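Side-chain contacts in polyketide biosynthesis cytochrome P450 PksS (Bacillus subtilis, PDB 4YZR), which oxidises dihydrobacillaene as a heme-dependent cytochrome P450 monooxygenase in the biosynthesis of the antibiotic bacillaene: residues A[60-65]-A[298-303]; A[48-53]-A[341-346]; A[11-14]-A[20-23]; A[173-178]-A[237-242]. All coordinates share one frame; numbering follows the deposited sequence.

Contact 1 (A[60-65]-A[298-303]); sequences NRITRD and EDFTYK. With HEM (protoporphyrin IX containing Fe), chain C.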
# COMPACT_ATOMS: atom_id res chain seq x y z
N ASN A 60 16.87 14.26 -8.36
CA ASN A 60 17.99 13.36 -8.08
C ASN A 60 18.86 13.78 -6.85
O ASN A 60 19.72 13.00 -6.55
CB ASN A 60 18.86 13.13 -9.34
CG ASN A 60 19.66 14.36 -9.69
OD1 ASN A 60 19.75 15.38 -9.03
ND2 ASN A 60 20.35 14.22 -10.84
N ARG A 61 18.50 14.88 -6.19
CA ARG A 61 19.14 15.29 -4.91
C ARG A 61 18.46 14.49 -3.75
O ARG A 61 18.91 14.66 -2.60
CB ARG A 61 19.06 16.76 -4.71
CG ARG A 61 19.93 17.46 -5.79
CD ARG A 61 19.71 18.92 -5.73
NE ARG A 61 18.31 19.30 -5.95
CZ ARG A 61 17.78 20.52 -6.09
NH1 ARG A 61 16.46 20.63 -6.27
NH2 ARG A 61 18.52 21.61 -6.10
N ILE A 62 17.49 13.65 -4.01
CA ILE A 62 16.79 12.88 -2.98
C ILE A 62 17.19 11.46 -3.13
O ILE A 62 17.09 10.94 -4.32
CB ILE A 62 15.28 13.06 -3.08
CG1 ILE A 62 14.89 14.50 -3.02
CG2 ILE A 62 14.56 12.24 -2.00
CD1 ILE A 62 15.42 15.25 -1.82
N THR A 63 17.63 10.75 -2.14
CA THR A 63 18.02 9.38 -2.15
C THR A 63 17.01 8.52 -1.36
O THR A 63 16.47 8.95 -0.34
CB THR A 63 19.49 9.11 -1.63
OG1 THR A 63 19.85 7.77 -1.75
CG2 THR A 63 19.60 9.44 -0.14
N ARG A 64 16.96 7.26 -1.70
CA ARG A 64 16.19 6.29 -0.98
C ARG A 64 17.06 5.42 -0.14
O ARG A 64 16.59 4.63 0.56
CB ARG A 64 15.44 5.40 -1.98
CG ARG A 64 14.48 6.13 -2.88
CD ARG A 64 13.59 7.11 -2.13
NE ARG A 64 12.72 6.43 -1.20
CZ ARG A 64 11.58 5.83 -1.53
NH1 ARG A 64 11.09 5.94 -2.73
NH2 ARG A 64 10.92 5.19 -0.60
N ASP A 65 18.38 5.61 -0.26
CA ASP A 65 19.32 4.82 0.45
C ASP A 65 20.04 5.72 1.51
O ASP A 65 20.80 6.60 1.17
CB ASP A 65 20.35 4.31 -0.50
CG ASP A 65 21.40 3.43 0.20
OD1 ASP A 65 21.34 3.12 1.43
OD2 ASP A 65 22.34 3.09 -0.55
N GLU A 298 22.28 16.62 -0.33
CA GLU A 298 23.06 17.88 -0.29
C GLU A 298 22.14 18.97 0.09
O GLU A 298 20.90 18.86 -0.03
CB GLU A 298 23.67 18.08 -1.70
CG GLU A 298 22.64 18.40 -2.83
CD GLU A 298 23.26 18.26 -4.26
OE1 GLU A 298 23.12 19.23 -5.05
OE2 GLU A 298 23.82 17.17 -4.61
N ASP A 299 22.70 20.07 0.57
CA ASP A 299 21.97 21.22 0.82
C ASP A 299 21.45 21.88 -0.48
O ASP A 299 22.18 22.02 -1.45
CB ASP A 299 22.91 22.29 1.45
CG ASP A 299 23.45 21.91 2.83
OD1 ASP A 299 23.24 20.80 3.43
OD2 ASP A 299 24.16 22.82 3.38
N PHE A 300 20.22 22.36 -0.52
CA PHE A 300 19.71 23.10 -1.63
C PHE A 300 18.52 23.93 -1.23
O PHE A 300 17.83 23.65 -0.18
CB PHE A 300 19.36 22.19 -2.82
CG PHE A 300 18.21 21.18 -2.57
CD1 PHE A 300 18.49 19.91 -2.08
CD2 PHE A 300 16.93 21.47 -2.98
CE1 PHE A 300 17.46 18.97 -1.90
CE2 PHE A 300 15.91 20.53 -2.81
CZ PHE A 300 16.22 19.28 -2.32
N THR A 301 18.18 24.92 -2.02
CA THR A 301 17.04 25.71 -1.77
C THR A 301 15.88 25.37 -2.73
O THR A 301 16.09 25.11 -3.91
CB THR A 301 17.35 27.24 -2.00
OG1 THR A 301 18.41 27.57 -1.14
CG2 THR A 301 16.22 28.15 -1.70
N TYR A 302 14.70 25.26 -2.15
CA TYR A 302 13.49 25.01 -2.92
C TYR A 302 12.44 25.93 -2.49
O TYR A 302 12.00 25.91 -1.35
CB TYR A 302 13.03 23.52 -2.67
CG TYR A 302 11.82 23.14 -3.55
CD1 TYR A 302 10.52 23.37 -3.14
CD2 TYR A 302 12.02 22.59 -4.80
CE1 TYR A 302 9.44 23.08 -3.93
CE2 TYR A 302 10.92 22.38 -5.67
CZ TYR A 302 9.65 22.53 -5.19
OH TYR A 302 8.58 22.33 -6.02
N LYS A 303 12.00 26.84 -3.38
CA LYS A 303 10.95 27.85 -3.08
C LYS A 303 11.30 28.69 -1.83
O LYS A 303 10.48 28.89 -0.95
CB LYS A 303 9.53 27.23 -3.02
CG LYS A 303 8.99 26.77 -4.39
CD LYS A 303 7.56 26.39 -4.41
CE LYS A 303 7.14 25.98 -5.80
NZ LYS A 303 5.73 25.50 -5.86
CHA HEM C . 5.88 0.75 -4.26
CHB HEM C . 1.36 2.00 -3.10
CHC HEM C . -0.01 -2.64 -3.52
CHD HEM C . 4.52 -3.86 -4.52
C1A HEM C . 4.79 1.50 -3.89
C2A HEM C . 4.71 2.95 -3.70
C3A HEM C . 3.49 3.26 -3.32
C4A HEM C . 2.70 2.03 -3.35
CMA HEM C . 2.99 4.58 -2.90
CAA HEM C . 5.92 3.90 -3.76
CBA HEM C . 6.58 4.06 -2.47
CGA HEM C . 7.81 5.06 -2.39
O1A HEM C . 8.20 5.26 -1.19
O2A HEM C . 8.13 5.51 -3.43
C1B HEM C . 0.59 0.84 -3.10
C2B HEM C . -0.81 0.76 -2.89
C3B HEM C . -1.24 -0.52 -3.00
C4B HEM C . -0.03 -1.29 -3.30
CMB HEM C . -1.61 1.95 -2.61
CAB HEM C . -2.55 -1.13 -2.86
CBB HEM C . -3.63 -0.44 -2.99
C1C HEM C . 1.06 -3.42 -3.87
C2C HEM C . 1.10 -4.81 -4.10
C3C HEM C . 2.42 -5.18 -4.39
C4C HEM C . 3.18 -3.97 -4.29
CMC HEM C . -0.15 -5.64 -4.16
CAC HEM C . 2.96 -6.49 -4.70
CBC HEM C . 2.44 -7.59 -4.29
C1D HEM C . 5.31 -2.74 -4.53
C2D HEM C . 6.74 -2.74 -4.73
C3D HEM C . 7.12 -1.43 -4.68
C4D HEM C . 5.91 -0.61 -4.45
CMD HEM C . 7.62 -3.94 -5.03
CAD HEM C . 8.50 -0.85 -4.86
CBD HEM C . 8.79 -0.51 -6.29
CGD HEM C . 10.24 -0.02 -6.59
O1D HEM C . 10.89 0.37 -5.60
O2D HEM C . 10.58 -0.01 -7.79
NA HEM C . 3.53 1.02 -3.76
NB HEM C . 1.02 -0.43 -3.39
NC HEM C . 2.32 -2.93 -4.02
ND HEM C . 4.82 -1.47 -4.34
FE HEM C . 2.93 -0.95 -3.95
O HOH W 1 15.26 23.55 -6.22
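A cation-pi stack of Arg-61 on Phe-300 joins two parts of the beta region of the P450 fold: the segment with strand 62-63, which runs antiparallel to strand 295-296, and strand 300-302, which pairs with strand 305-307. The guanidinium lies flat over one face of the ring, its plane tilted by only 17°. Arg-61 CZ sits 3.4 Å from Phe-300 CD2, displaced from the ring centre toward the rim, while Arg-61 NH2 reaches over Phe-300 CB. A bend at chi3 (-60°) lays the end of the arginine chain down on the ring. Ile-62 comes to the same ring from its edge, CD1 4.1 Å from Phe-300 CZ.

Glu-298 meets the arginine differently: its side chain crosses at about a right angle, and OE1 lies 3.5 Å from the methylene CD of Arg-61. The charges themselves stay apart, since Arg-61 NE is 4.9 Å from Glu-298 OE1. Asp-59 instead takes the salt bridge from NH1. A water in the guanidinium plane accepts from that same NH1 at 3.2 Å and donates to the backbone O of Thr-301.

Two residues beyond Ile-62, Arg-64 grips a heme propionate end-on, one nitrogen to each oxygen, with NH2 2.8 Å from O1A. Basic side chains paired with the propionates in this way are characteristic of P450 heme pockets.

Contact 2 (A[48-53]-A[341-346]); sequences TRYDDC and RHISFG. With HEM (protoporphyrin IX containing Fe), chain C.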
# COMPACT_ATOMS: atom_id res chain seq x y z
N THR A 48 3.14 18.98 0.72
CA THR A 48 1.74 18.69 0.57
C THR A 48 1.06 19.01 -0.70
O THR A 48 -0.05 18.56 -0.95
CB THR A 48 0.94 19.23 1.74
OG1 THR A 48 1.46 20.56 2.02
CG2 THR A 48 1.18 18.38 2.96
N ARG A 49 1.67 19.91 -1.53
CA ARG A 49 1.09 20.17 -2.83
C ARG A 49 1.48 19.18 -3.92
O ARG A 49 2.57 18.65 -3.87
CB ARG A 49 1.57 21.53 -3.35
CG ARG A 49 0.94 22.73 -2.62
CD ARG A 49 1.75 24.02 -2.98
NE ARG A 49 1.74 24.27 -4.43
CZ ARG A 49 0.91 25.09 -5.06
NH1 ARG A 49 0.97 25.20 -6.39
NH2 ARG A 49 -0.06 25.75 -4.42
N TYR A 50 0.62 19.00 -4.91
CA TYR A 50 0.90 18.04 -5.97
C TYR A 50 2.14 18.45 -6.76
O TYR A 50 3.01 17.66 -7.08
CB TYR A 50 -0.30 17.93 -6.89
CG TYR A 50 -0.24 16.89 -7.95
CD1 TYR A 50 0.41 17.07 -9.16
CD2 TYR A 50 -0.93 15.68 -7.79
CE1 TYR A 50 0.38 16.14 -10.16
CE2 TYR A 50 -0.97 14.73 -8.81
CZ TYR A 50 -0.32 14.97 -10.00
OH TYR A 50 -0.40 14.07 -11.04
N ASP A 51 2.25 19.73 -7.15
CA ASP A 51 3.38 20.12 -7.94
C ASP A 51 4.66 19.97 -7.20
O ASP A 51 5.67 19.47 -7.78
CB ASP A 51 3.23 21.62 -8.46
CG ASP A 51 3.11 22.65 -7.41
OD1 ASP A 51 2.83 22.45 -6.22
OD2 ASP A 51 3.29 23.90 -7.71
N ASP A 52 4.68 20.30 -5.93
CA ASP A 52 5.92 20.13 -5.17
C ASP A 52 6.26 18.65 -4.87
O ASP A 52 7.42 18.22 -4.92
CB ASP A 52 5.89 20.86 -3.83
CG ASP A 52 5.69 22.38 -3.99
OD1 ASP A 52 6.30 22.94 -4.95
OD2 ASP A 52 5.00 23.02 -3.20
N CYS A 53 5.21 17.84 -4.66
CA CYS A 53 5.45 16.41 -4.51
C CYS A 53 6.08 15.86 -5.75
O CYS A 53 7.02 15.05 -5.72
CB CYS A 53 4.17 15.70 -4.20
SG CYS A 53 3.60 15.84 -2.49
N ARG A 341 -4.98 11.62 -12.38
CA ARG A 341 -3.57 11.53 -12.28
C ARG A 341 -3.12 11.56 -10.78
O ARG A 341 -2.15 12.10 -10.43
CB ARG A 341 -2.83 12.58 -13.13
CG ARG A 341 -3.12 12.43 -14.63
CD ARG A 341 -2.19 13.21 -15.55
NE ARG A 341 -3.02 14.29 -16.09
CZ ARG A 341 -3.80 14.21 -17.17
NH1 ARG A 341 -3.75 13.19 -18.01
NH2 ARG A 341 -4.53 15.25 -17.48
N HIS A 342 -3.77 10.73 -9.97
CA HIS A 342 -3.40 10.58 -8.59
C HIS A 342 -2.01 9.98 -8.47
O HIS A 342 -1.50 9.28 -9.40
CB HIS A 342 -4.45 9.68 -7.86
CG HIS A 342 -4.45 8.27 -8.28
ND1 HIS A 342 -3.47 7.36 -7.93
CD2 HIS A 342 -5.32 7.59 -9.05
CE1 HIS A 342 -3.76 6.19 -8.42
NE2 HIS A 342 -4.87 6.28 -9.14
N ILE A 343 -1.40 10.15 -7.34
CA ILE A 343 -0.10 9.59 -7.00
C ILE A 343 -0.17 8.55 -5.85
O ILE A 343 0.75 8.37 -5.10
CB ILE A 343 0.95 10.65 -6.69
CG1 ILE A 343 0.60 11.59 -5.56
CG2 ILE A 343 1.26 11.46 -7.97
CD1 ILE A 343 1.84 12.37 -5.03
N SER A 344 -1.31 7.88 -5.80
CA SER A 344 -1.48 6.84 -4.77
C SER A 344 -0.53 5.67 -4.86
O SER A 344 -0.30 4.98 -3.88
CB SER A 344 -2.84 6.32 -4.71
OG SER A 344 -3.76 7.46 -4.46
N PHE A 345 -0.01 5.44 -6.06
CA PHE A 345 1.03 4.38 -6.37
C PHE A 345 2.42 5.01 -6.45
O PHE A 345 3.36 4.38 -6.92
CB PHE A 345 0.67 3.62 -7.59
CG PHE A 345 -0.53 2.75 -7.49
CD1 PHE A 345 -0.62 1.75 -6.53
CD2 PHE A 345 -1.59 2.80 -8.43
CE1 PHE A 345 -1.66 0.89 -6.43
CE2 PHE A 345 -2.63 1.93 -8.38
CZ PHE A 345 -2.68 0.97 -7.41
N GLY A 346 2.56 6.29 -6.03
CA GLY A 346 3.81 7.00 -6.18
C GLY A 346 3.95 7.47 -7.60
O GLY A 346 2.99 7.71 -8.33
CHA HEM C . 5.88 0.75 -4.26
CHB HEM C . 1.36 2.00 -3.10
CHC HEM C . -0.01 -2.64 -3.52
CHD HEM C . 4.52 -3.86 -4.52
C1A HEM C . 4.79 1.50 -3.89
C2A HEM C . 4.71 2.95 -3.70
C3A HEM C . 3.49 3.26 -3.32
C4A HEM C . 2.70 2.03 -3.35
CMA HEM C . 2.99 4.58 -2.90
CAA HEM C . 5.92 3.90 -3.76
CBA HEM C . 6.58 4.06 -2.47
CGA HEM C . 7.81 5.06 -2.39
O1A HEM C . 8.20 5.26 -1.19
O2A HEM C . 8.13 5.51 -3.43
C1B HEM C . 0.59 0.84 -3.10
C2B HEM C . -0.81 0.76 -2.89
C3B HEM C . -1.24 -0.52 -3.00
C4B HEM C . -0.03 -1.29 -3.30
CMB HEM C . -1.61 1.95 -2.61
CAB HEM C . -2.55 -1.13 -2.86
CBB HEM C . -3.63 -0.44 -2.99
C1C HEM C . 1.06 -3.42 -3.87
C2C HEM C . 1.10 -4.81 -4.10
C3C HEM C . 2.42 -5.18 -4.39
C4C HEM C . 3.18 -3.97 -4.29
CMC HEM C . -0.15 -5.64 -4.16
CAC HEM C . 2.96 -6.49 -4.70
CBC HEM C . 2.44 -7.59 -4.29
C1D HEM C . 5.31 -2.74 -4.53
C2D HEM C . 6.74 -2.74 -4.73
C3D HEM C . 7.12 -1.43 -4.68
C4D HEM C . 5.91 -0.61 -4.45
CMD HEM C . 7.62 -3.94 -5.03
CAD HEM C . 8.50 -0.85 -4.86
CBD HEM C . 8.79 -0.51 -6.29
CGD HEM C . 10.24 -0.02 -6.59
O1D HEM C . 10.89 0.37 -5.60
O2D HEM C . 10.58 -0.01 -7.79
NA HEM C . 3.53 1.02 -3.76
NB HEM C . 1.02 -0.43 -3.39
NC HEM C . 2.32 -2.93 -4.02
ND HEM C . 4.82 -1.47 -4.34
FE HEM C . 2.93 -0.95 -3.95
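Tyr-50 and Ile-343 carry a buried contact between the start of helix 50-58, the B helix in P450 terms, and the loop that leads into the heme-binding signature FGxGxHxCxG, whose first residue is Phe-345. One hydrogen bond and two apolar touches make it up.

The tyrosine extends its ring toward the loop with CG anti to the backbone N (chi1 -174°), and OH donates to the backbone O of Arg-341 at 2.7 Å. That oxygen lies in the plane of the ring, and the hydroxyl meets it in the carbonyl plane, on a lone pair. The phenol thus holds the loop through the main chain, while the side chain of Arg-341 leads off to the surface. Phe-326 stacks on the Tyr-50 ring.

Ile-343 packs against the helix with its two branches split between two partners. CG2 comes within 4.0 Å of Tyr-50 CE2, the two side chains running alongside in opposing senses. The other branch reaches the next helical turn, CD1 4.1 Å from Cys-53 CB.

From Ile-343 the chain makes a type I turn to Gly-346, which carries no side chain where the heme propionate arm passes. Phe-345 leans on the porphyrin and shares a backbone hydrogen bond with Cys-352, the probable axial ligand of the iron. Before the turn, His-342 is tied to helix 274-285 through Glu-279, and its ND1 accepts in the ring plane from Ser-344 N at 3.1 Å.

Contact 3 (A[11-14]-A[20-23]); sequences KEFH and VLGR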
# COMPACT_ATOMS: atom_id res chain seq x y z
N LYS A 11 -3.22 13.59 17.84
CA LYS A 11 -4.57 13.17 17.78
C LYS A 11 -5.23 13.61 16.42
O LYS A 11 -6.04 12.85 15.91
CB LYS A 11 -5.35 13.80 18.98
CG LYS A 11 -6.75 13.32 19.11
CD LYS A 11 -7.44 13.65 20.45
CE LYS A 11 -8.74 12.93 20.54
NZ LYS A 11 -9.35 13.00 21.90
N GLU A 12 -4.98 14.81 16.02
CA GLU A 12 -5.69 15.35 14.80
C GLU A 12 -5.33 14.50 13.54
O GLU A 12 -6.21 14.17 12.80
CB GLU A 12 -5.30 16.77 14.56
CG GLU A 12 -5.86 17.88 15.42
CD GLU A 12 -5.77 19.24 14.68
OE1 GLU A 12 -5.54 19.27 13.42
OE2 GLU A 12 -5.95 20.29 15.34
N PHE A 13 -4.07 14.14 13.45
CA PHE A 13 -3.63 13.30 12.28
C PHE A 13 -4.24 11.97 12.33
O PHE A 13 -4.63 11.38 11.28
CB PHE A 13 -2.14 13.24 12.19
CG PHE A 13 -1.60 12.70 10.87
CD1 PHE A 13 -1.53 13.49 9.78
CD2 PHE A 13 -1.28 11.39 10.77
CE1 PHE A 13 -1.03 12.97 8.60
CE2 PHE A 13 -0.77 10.89 9.55
CZ PHE A 13 -0.64 11.73 8.55
N HIS A 14 -4.42 11.36 13.51
CA HIS A 14 -5.10 10.11 13.62
C HIS A 14 -6.61 10.20 13.34
O HIS A 14 -7.22 9.30 12.74
CB HIS A 14 -4.90 9.47 15.05
CG HIS A 14 -5.60 8.19 15.15
ND1 HIS A 14 -5.15 7.09 14.48
CD2 HIS A 14 -6.77 7.82 15.72
CE1 HIS A 14 -5.98 6.08 14.67
NE2 HIS A 14 -6.95 6.47 15.43
N VAL A 20 -5.61 17.32 8.04
CA VAL A 20 -4.35 17.90 8.48
C VAL A 20 -3.47 18.25 7.27
O VAL A 20 -2.90 19.34 7.12
CB VAL A 20 -3.57 16.96 9.43
CG1 VAL A 20 -2.21 17.45 9.74
CG2 VAL A 20 -4.37 16.80 10.74
N LEU A 21 -3.23 17.23 6.41
CA LEU A 21 -2.37 17.45 5.26
C LEU A 21 -2.94 18.56 4.32
O LEU A 21 -2.19 19.33 3.74
CB LEU A 21 -2.15 16.17 4.48
CG LEU A 21 -1.45 15.01 5.17
CD1 LEU A 21 -1.43 13.81 4.25
CD2 LEU A 21 -0.08 15.47 5.54
N GLY A 22 -4.25 18.63 4.23
CA GLY A 22 -4.92 19.65 3.42
C GLY A 22 -4.69 21.06 3.96
O GLY A 22 -4.53 22.03 3.18
N ARG A 23 -4.73 21.17 5.28
CA ARG A 23 -4.48 22.50 5.89
C ARG A 23 -3.08 22.91 5.64
O ARG A 23 -2.82 24.02 5.25
CB ARG A 23 -4.80 22.46 7.39
CG ARG A 23 -4.24 23.70 8.09
CD ARG A 23 -4.69 23.80 9.54
NE ARG A 23 -3.87 22.90 10.36
CZ ARG A 23 -4.29 21.78 10.98
NH1 ARG A 23 -5.55 21.34 10.86
NH2 ARG A 23 -3.42 21.08 11.72
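With CG trans to the backbone N (chi1 -166°), the Phe-13 side chain brings the rim of its ring against Val-20 and Leu-21, while a turn at chi3 (80°) in Arg-23 directs its guanidinium back to Glu-12. The contact folds the short helix 11-15 onto helix 17-27, with an apolar side and a charged side.

On the apolar side both aliphatic residues lie near the plane of the ring, at its edge. Phe-13 CD1 is 4.0 Å from Val-20 CG1, and the neighbouring CE1 is the same 4.0 Å from Leu-21 CG. The other methyl of the valine faces the backbone, Val-20 CG2 standing 3.7 Å from the carbonyl carbon of Glu-12. Phe-6 meets the Phe-13 ring edge-to-face.

On the charged side Arg-23 comes end-on, giving NH1 and NH2 to the single oxygen OE1 of Glu-12, each at 3.3 Å. Carboxylate and guanidinium planes stand almost perpendicular, 85° apart. NH1 meets the syn lone pair, but NH2 approaches from above the carboxylate plane.

Two long bonds sharing one oxygen, one of them from above its plane, suggest an ion pair of probably modest strength at an exposed glutamate, set beside close apolar packing.

Contact 4 (A[173-178]-A[237-242]); sequences NAMVDT and LLVVAG. With HEM (protoporphyrin IX containing Fe), chain C; HIS (histidine), chain B.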
# COMPACT_ATOMS: atom_id res chain seq x y z
N ASN A 173 1.69 -10.68 10.14
CA ASN A 173 1.17 -9.65 11.03
C ASN A 173 2.19 -9.10 12.02
O ASN A 173 2.33 -7.87 12.26
CB ASN A 173 -0.03 -10.14 11.79
CG ASN A 173 -1.26 -10.22 11.01
OD1 ASN A 173 -1.34 -9.74 9.87
ND2 ASN A 173 -2.23 -10.92 11.55
N ALA A 174 2.96 -9.97 12.65
CA ALA A 174 3.92 -9.54 13.64
C ALA A 174 5.07 -8.83 13.04
O ALA A 174 5.67 -7.89 13.64
CB ALA A 174 4.40 -10.76 14.44
N MET A 175 5.49 -9.20 11.82
CA MET A 175 6.74 -8.69 11.34
C MET A 175 6.71 -7.22 10.86
O MET A 175 7.78 -6.68 10.65
CB MET A 175 7.31 -9.65 10.25
CG MET A 175 6.64 -9.46 8.91
SD MET A 175 7.16 -10.82 7.85
CE MET A 175 6.52 -10.17 6.31
N VAL A 176 5.52 -6.68 10.70
CA VAL A 176 5.17 -5.24 10.28
C VAL A 176 4.62 -4.40 11.42
O VAL A 176 4.12 -3.24 11.21
CB VAL A 176 4.12 -5.15 9.13
CG1 VAL A 176 4.65 -5.95 7.96
CG2 VAL A 176 2.74 -5.65 9.43
N ASP A 177 4.63 -4.95 12.62
CA ASP A 177 4.11 -4.18 13.76
C ASP A 177 4.85 -2.85 13.93
O ASP A 177 6.08 -2.84 13.92
CB ASP A 177 4.29 -5.03 15.03
CG ASP A 177 3.60 -4.41 16.23
OD1 ASP A 177 4.22 -3.50 16.82
OD2 ASP A 177 2.47 -4.85 16.55
N THR A 178 4.10 -1.74 14.07
CA THR A 178 4.75 -0.38 14.26
C THR A 178 4.99 0.04 15.72
O THR A 178 5.69 1.05 15.94
CB THR A 178 4.05 0.77 13.45
OG1 THR A 178 2.62 0.73 13.59
CG2 THR A 178 4.39 0.63 11.94
N LEU A 237 9.44 -7.57 0.72
CA LEU A 237 8.77 -6.37 0.24
C LEU A 237 7.42 -6.68 -0.41
O LEU A 237 6.40 -6.07 -0.22
CB LEU A 237 9.69 -5.66 -0.77
CG LEU A 237 9.05 -4.37 -1.37
CD1 LEU A 237 8.58 -3.38 -0.32
CD2 LEU A 237 10.18 -3.93 -2.34
N LEU A 238 7.41 -7.74 -1.27
CA LEU A 238 6.19 -8.10 -1.97
C LEU A 238 5.05 -8.56 -1.04
O LEU A 238 3.88 -8.23 -1.16
CB LEU A 238 6.45 -9.20 -2.97
CG LEU A 238 7.33 -8.79 -4.16
CD1 LEU A 238 7.77 -9.99 -4.97
CD2 LEU A 238 6.69 -7.78 -5.09
N VAL A 239 5.45 -9.40 -0.05
CA VAL A 239 4.48 -9.85 0.91
C VAL A 239 3.97 -8.66 1.74
O VAL A 239 2.72 -8.59 1.87
CB VAL A 239 5.08 -10.94 1.82
CG1 VAL A 239 4.18 -11.20 3.03
CG2 VAL A 239 5.32 -12.18 1.04
N VAL A 240 4.80 -7.80 2.24
CA VAL A 240 4.33 -6.66 3.04
C VAL A 240 3.30 -5.80 2.22
O VAL A 240 2.15 -5.55 2.65
CB VAL A 240 5.46 -5.88 3.54
CG1 VAL A 240 5.06 -4.52 4.07
CG2 VAL A 240 6.21 -6.65 4.63
N ALA A 241 3.61 -5.61 0.96
CA ALA A 241 2.72 -4.79 -0.01
C ALA A 241 1.45 -5.39 -0.30
O ALA A 241 0.35 -4.73 -0.23
CB ALA A 241 3.49 -4.46 -1.23
N GLY A 242 1.44 -6.67 -0.52
CA GLY A 242 0.26 -7.40 -0.83
C GLY A 242 -0.75 -7.59 0.24
O GLY A 242 -1.89 -8.05 0.01
CHA HEM C . 5.88 0.75 -4.26
CHB HEM C . 1.36 2.00 -3.10
CHC HEM C . -0.01 -2.64 -3.52
CHD HEM C . 4.52 -3.86 -4.52
C1A HEM C . 4.79 1.50 -3.89
C2A HEM C . 4.71 2.95 -3.70
C3A HEM C . 3.49 3.26 -3.32
C4A HEM C . 2.70 2.03 -3.35
CMA HEM C . 2.99 4.58 -2.90
CAA HEM C . 5.92 3.90 -3.76
CBA HEM C . 6.58 4.06 -2.47
CGA HEM C . 7.81 5.06 -2.39
O1A HEM C . 8.20 5.26 -1.19
O2A HEM C . 8.13 5.51 -3.43
C1B HEM C . 0.59 0.84 -3.10
C2B HEM C . -0.81 0.76 -2.89
C3B HEM C . -1.24 -0.52 -3.00
C4B HEM C . -0.03 -1.29 -3.30
CMB HEM C . -1.61 1.95 -2.61
CAB HEM C . -2.55 -1.13 -2.86
CBB HEM C . -3.63 -0.44 -2.99
C1C HEM C . 1.06 -3.42 -3.87
C2C HEM C . 1.10 -4.81 -4.10
C3C HEM C . 2.42 -5.18 -4.39
C4C HEM C . 3.18 -3.97 -4.29
CMC HEM C . -0.15 -5.64 -4.16
CAC HEM C . 2.96 -6.49 -4.70
CBC HEM C . 2.44 -7.59 -4.29
C1D HEM C . 5.31 -2.74 -4.53
C2D HEM C . 6.74 -2.74 -4.73
C3D HEM C . 7.12 -1.43 -4.68
C4D HEM C . 5.91 -0.61 -4.45
CMD HEM C . 7.62 -3.94 -5.03
CAD HEM C . 8.50 -0.85 -4.86
CBD HEM C . 8.79 -0.51 -6.29
CGD HEM C . 10.24 -0.02 -6.59
O1D HEM C . 10.89 0.37 -5.60
O2D HEM C . 10.58 -0.01 -7.79
NA HEM C . 3.53 1.02 -3.76
NB HEM C . 1.02 -0.43 -3.39
NC HEM C . 2.32 -2.93 -4.02
ND HEM C . 4.82 -1.47 -4.34
FE HEM C . 2.93 -0.95 -3.95
CG HIS B . 3.37 -1.06 0.28
ND1 HIS B . 4.71 -1.22 -0.10
CD2 HIS B . 2.66 -1.01 -0.87
CE1 HIS B . 4.76 -1.22 -1.42
NE2 HIS B . 3.51 -1.11 -1.89
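Met-175 and Val-176, in segment 173-178, pack against Val-239 and Val-240 of helix 228-259, the long I-helix that crosses the heme in P450 folds. The contact is purely apolar, methyl against methyl.

Val-240 is the bump in the middle. Its CG2 points into the groove between two methyls across from it, 3.7 Å from Val-176 CG1 and 3.9 Å from Met-175 CE. Val-176 and Val-240 lie side by side, their side chains pointing opposite ways. The methionine supplies the longer reach: beyond CG its chain is extended (chi2 -169°, chi3 -169°), which carries the terminal methyl to the I-helix. There CE is a bump in its turn, resting in the notch between Val-240 CG2 and Val-239 CG1, 4.2 Å from the latter. Leu-190 and Phe-193 of helix 183-206, together with Phe-236, pack around the rest of the methionine.

The same I-helix turn presents the heme with another side. Leu-237 and Leu-238 touch its rim, and Ala-241 and Gly-242 open the AGxET motif familiar from P450s. A bound free histidine occupies the distal position, its NE2 2.1 Å from the iron. Right beside it, Ala-241 CB presses on the porphyrin, 3.1 Å from C4C.

In the fold
Along the chain contact 3 closes first, within the N-terminal helices; the span of contact 2 encloses that of contact 1, which in turn encloses contact 4. Contacts 1 and 2, with centres about 17 Å apart, are joined: Asp-52 on helix 50-58 takes a salt bridge from Lys-303 and a probable hydrogen bond from Tyr-302, and strand 62-63 follows that helix. Contact 3, its centre also about 17 Å from that of contact 2, meets it where Thr-48 packs on Leu-21 of helix 17-27. Contact 4 stands apart on helix 228-259, about 9 Å from contacts 1 and 2 at the nearest atoms. Contacts 1, 2 and 4 touch the heme, so distant parts of the chain converge on it.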